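Long-range contact in acetyl-coa acetyltransferase (Zoogloea ramigera, PDB 2WL6), which catalyses the reversible Claisen condensation of two acetyl-CoA molecules to acetoacetyl-CoA, a biosynthetic thiolase step that feeds polyhydroxybutyrate synthesis: residues 116-128 / 135-147. The protein carries 2 engineered substitutions. Numbering follows the deposited sequence.
Sequences MESMSMAPHCAHL and GDFKMIDTMIKDG
Cys125 and Ile140 face each other as an antiparallel hydrogen-bonded pair and exchange both of their backbone bonds: Cys125 N donates to Ile140 O at 2.6 Å, and Ile140 N returns a bond to Cys125 O at 2.7 Å. A third backbone bond, from Thr142 N to Pro123 O (3.1 Å), carries the pairing on to the first turn of the helix that begins at Thr142. The hydroxyl of Thr142 is also modelled close to Pro123 O, too close for its bond to be more than doubtful, while CG2 of Thr142 rests against Cys125 SG at 3.8 Å. Asp141 occupies the N-cap of this helix, its OD1 taking a weak bond from Met143 N.

Strands 124-126 and 137-141 form the beta hairpin of the tetramerisation loop of this tetrameric thiolase, an excursion from the thiolase fold that reaches out from the body of the subunit. Both edges are extended by other chains: 124-126 pairs with a strand of the second subunit, and Phe137 and Met139 with one of the third. Asp141 also makes a salt bridge with Arg129 of the second subunit, and His124 NE2 bonds to Gly135 O of the third.

At the non-hydrogen-bonded pair, the His124 imidazole crosses the Asp141 side chain obliquely, CD2 3.7 Å from Asp141 CB, with ring and carboxylate planes 57° apart. Apolar contacts lie at both ends. Toward the hairpin tip, Leu128 CD2 meets Phe137 CE1 at 3.5 Å, and Ala126 CB sits at the edge of that ring, in its plane. The chain of Met139, bent at chi2 and chi3, folds back to bring SD within 3.8 Å of Ala126 CB. At the base, Met119 and Met143 cross at about a right angle, CE of the former against CG of the latter.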
# COMPACT_ATOMS: atom_id res chain seq x y z
N MET A 116 -17.93 -19.30 7.28
CA MET A 116 -18.04 -18.49 6.08
C MET A 116 -16.68 -17.96 5.77
O MET A 116 -15.93 -17.62 6.67
CB MET A 116 -18.99 -17.32 6.30
CG MET A 116 -18.47 -16.30 7.31
SD MET A 116 -19.70 -15.19 8.01
CE MET A 116 -18.91 -14.73 9.58
N GLU A 117 -16.34 -17.89 4.51
CA GLU A 117 -15.02 -17.39 4.16
C GLU A 117 -15.07 -16.65 2.85
O GLU A 117 -15.91 -16.97 2.01
CB GLU A 117 -14.04 -18.55 4.04
CG GLU A 117 -12.61 -18.14 4.23
CD GLU A 117 -12.36 -17.78 5.66
OE1 GLU A 117 -12.57 -18.66 6.49
OE2 GLU A 117 -11.98 -16.63 5.96
N SER A 118 -14.18 -15.67 2.68
CA SER A 118 -14.06 -14.94 1.42
C SER A 118 -12.62 -14.72 1.10
O SER A 118 -12.11 -13.64 1.33
CB SER A 118 -14.73 -13.57 1.53
OG SER A 118 -14.38 -12.76 0.42
N MET A 119 -11.96 -15.72 0.58
CA MET A 119 -10.55 -15.57 0.26
C MET A 119 -10.30 -14.46 -0.78
O MET A 119 -9.22 -13.86 -0.84
CB MET A 119 -9.99 -16.91 -0.18
CG MET A 119 -10.30 -17.94 0.87
SD MET A 119 -9.64 -19.54 0.51
CE MET A 119 -7.89 -19.32 0.75
N SER A 120 -11.32 -14.16 -1.57
CA SER A 120 -11.20 -13.12 -2.58
C SER A 120 -11.15 -11.74 -1.94
O SER A 120 -10.51 -10.83 -2.48
CB SER A 120 -12.37 -13.18 -3.55
OG SER A 120 -12.39 -14.40 -4.24
N MET A 121 -11.83 -11.55 -0.82
CA MET A 121 -11.81 -10.26 -0.16
C MET A 121 -10.75 -10.22 0.94
O MET A 121 -10.72 -9.28 1.73
CB MET A 121 -13.17 -9.93 0.39
CG MET A 121 -14.27 -9.92 -0.62
SD MET A 121 -14.44 -8.31 -1.40
CE MET A 121 -15.35 -7.43 -0.13
N ALA A 122 -9.88 -11.22 1.02
CA ALA A 122 -8.76 -11.15 1.96
C ALA A 122 -7.82 -10.10 1.45
O ALA A 122 -7.55 -10.06 0.27
CB ALA A 122 -8.06 -12.48 2.05
N PRO A 123 -7.33 -9.22 2.33
CA PRO A 123 -6.44 -8.10 1.98
C PRO A 123 -4.94 -8.38 2.09
O PRO A 123 -4.54 -9.29 2.82
CB PRO A 123 -6.80 -7.05 3.02
CG PRO A 123 -7.22 -7.85 4.22
CD PRO A 123 -7.82 -9.13 3.72
N HIS A 124 -4.12 -7.62 1.36
CA HIS A 124 -2.65 -7.63 1.53
C HIS A 124 -2.33 -6.65 2.65
O HIS A 124 -3.09 -5.73 2.88
CB HIS A 124 -1.98 -7.08 0.29
CG HIS A 124 -1.82 -8.05 -0.83
ND1 HIS A 124 -2.61 -8.00 -1.96
CD2 HIS A 124 -0.94 -9.06 -1.02
CE1 HIS A 124 -2.23 -8.96 -2.79
NE2 HIS A 124 -1.23 -9.62 -2.24
N CYS A 125 -1.18 -6.76 3.30
CA CYS A 125 -0.96 -5.84 4.41
C CYS A 125 0.48 -5.77 4.89
O CYS A 125 1.30 -6.61 4.53
CB CYS A 125 -1.84 -6.26 5.59
SG CYS A 125 -1.12 -7.60 6.56
N ALA A 126 0.76 -4.76 5.71
CA ALA A 126 2.08 -4.62 6.31
C ALA A 126 2.01 -3.81 7.58
O ALA A 126 1.09 -3.02 7.77
CB ALA A 126 3.05 -3.97 5.34
N HIS A 127 3.00 -4.00 8.45
CA HIS A 127 3.05 -3.31 9.74
C HIS A 127 3.84 -1.99 9.69
O HIS A 127 5.04 -2.01 9.51
CB HIS A 127 3.68 -4.21 10.80
CG HIS A 127 4.01 -3.48 12.07
ND1 HIS A 127 5.18 -2.78 12.23
CD2 HIS A 127 3.30 -3.31 13.21
CE1 HIS A 127 5.18 -2.20 13.43
NE2 HIS A 127 4.05 -2.51 14.03
N LEU A 128 3.18 -0.85 9.89
CA LEU A 128 3.79 0.44 9.58
C LEU A 128 3.83 1.52 10.68
O LEU A 128 4.22 2.67 10.41
CB LEU A 128 3.13 1.02 8.33
CG LEU A 128 3.18 0.06 7.16
CD1 LEU A 128 2.25 0.54 6.06
CD2 LEU A 128 4.60 -0.14 6.64
N GLY A 135 14.35 2.14 2.04
CA GLY A 135 14.38 0.77 1.54
C GLY A 135 12.98 0.27 1.19
O GLY A 135 11.98 0.80 1.68
N ASP A 136 12.91 -0.75 0.34
CA ASP A 136 11.63 -1.33 -0.08
C ASP A 136 11.09 -2.28 0.98
O ASP A 136 11.85 -2.73 1.84
CB ASP A 136 11.84 -2.10 -1.37
CG ASP A 136 12.76 -1.38 -2.31
OD1 ASP A 136 12.24 -0.58 -3.11
OD2 ASP A 136 13.99 -1.56 -2.21
N PHE A 137 9.80 -2.60 0.92
CA PHE A 137 9.20 -3.57 1.88
C PHE A 137 8.02 -4.44 1.34
O PHE A 137 7.43 -4.13 0.29
CB PHE A 137 8.86 -2.91 3.23
CG PHE A 137 7.71 -1.94 3.18
CD1 PHE A 137 6.45 -2.32 3.56
CD2 PHE A 137 7.91 -0.63 2.76
CE1 PHE A 137 5.39 -1.43 3.53
CE2 PHE A 137 6.85 0.27 2.73
CZ PHE A 137 5.58 -0.14 3.12
N LYS A 138 7.69 -5.52 2.04
CA LYS A 138 6.65 -6.43 1.56
C LYS A 138 5.23 -6.01 1.93
O LYS A 138 4.98 -5.34 2.92
CB LYS A 138 6.90 -7.86 2.05
CG LYS A 138 8.27 -8.41 1.72
CD LYS A 138 8.32 -9.94 1.86
CE LYS A 138 7.94 -10.66 0.55
NZ LYS A 138 7.79 -12.14 0.68
N MET A 139 4.29 -6.43 1.10
CA MET A 139 2.89 -6.36 1.45
C MET A 139 2.39 -7.78 1.46
O MET A 139 2.12 -8.35 0.41
CB MET A 139 2.13 -5.53 0.43
CG MET A 139 2.33 -4.03 0.55
SD MET A 139 1.44 -3.38 1.97
CE MET A 139 -0.29 -3.53 1.49
N ILE A 140 2.27 -8.35 2.66
CA ILE A 140 1.91 -9.74 2.84
C ILE A 140 0.46 -9.99 2.48
O ILE A 140 -0.41 -9.17 2.77
CB ILE A 140 2.10 -10.16 4.30
CG1 ILE A 140 3.56 -9.98 4.73
CG2 ILE A 140 1.71 -11.58 4.48
CD1 ILE A 140 4.59 -10.73 3.86
N ASP A 141 0.21 -11.11 1.82
CA ASP A 141 -1.15 -11.54 1.52
C ASP A 141 -1.69 -12.28 2.72
O ASP A 141 -1.21 -13.36 3.04
CB ASP A 141 -1.10 -12.47 0.30
CG ASP A 141 -2.46 -12.82 -0.21
OD1 ASP A 141 -3.41 -12.91 0.62
OD2 ASP A 141 -2.57 -13.03 -1.43
N THR A 142 -2.67 -11.72 3.41
CA THR A 142 -3.16 -12.40 4.60
C THR A 142 -3.67 -13.84 4.34
O THR A 142 -3.48 -14.74 5.16
CB THR A 142 -4.20 -11.59 5.37
OG1 THR A 142 -5.11 -11.00 4.44
CG2 THR A 142 -3.53 -10.51 6.17
N MET A 143 -4.29 -14.07 3.19
CA MET A 143 -4.75 -15.41 2.89
C MET A 143 -3.55 -16.37 2.93
O MET A 143 -3.55 -17.36 3.64
CB MET A 143 -5.39 -15.44 1.52
CG MET A 143 -5.54 -16.84 0.96
SD MET A 143 -5.91 -16.86 -0.80
CE MET A 143 -4.37 -16.24 -1.47
N ILE A 144 -2.51 -16.05 2.16
CA ILE A 144 -1.34 -16.93 2.13
C ILE A 144 -0.70 -16.98 3.51
O ILE A 144 -0.43 -18.06 4.03
CB ILE A 144 -0.27 -16.49 1.10
CG1 ILE A 144 -0.82 -16.50 -0.32
CG2 ILE A 144 0.91 -17.43 1.17
CD1 ILE A 144 -0.95 -17.90 -0.87
N LYS A 145 -0.47 -15.83 4.13
CA LYS A 145 0.22 -15.80 5.41
C LYS A 145 -0.61 -16.46 6.50
O LYS A 145 -0.08 -17.22 7.31
CB LYS A 145 0.56 -14.36 5.80
CG LYS A 145 1.32 -14.24 7.11
CD LYS A 145 2.51 -15.15 7.08
CE LYS A 145 3.57 -14.73 8.07
NZ LYS A 145 4.81 -15.48 7.77
N ASP A 146 -1.91 -16.18 6.48
CA ASP A 146 -2.78 -16.47 7.62
C ASP A 146 -3.65 -17.68 7.43
O ASP A 146 -4.21 -18.15 8.38
CB ASP A 146 -3.65 -15.24 7.94
CG ASP A 146 -2.86 -14.15 8.69
OD1 ASP A 146 -1.87 -14.53 9.36
OD2 ASP A 146 -3.22 -12.95 8.62
N GLY A 147 -3.73 -18.18 6.20
CA GLY A 147 -4.64 -19.29 5.89
C GLY A 147 -3.90 -20.52 5.43
O GLY A 147 -4.29 -21.63 5.75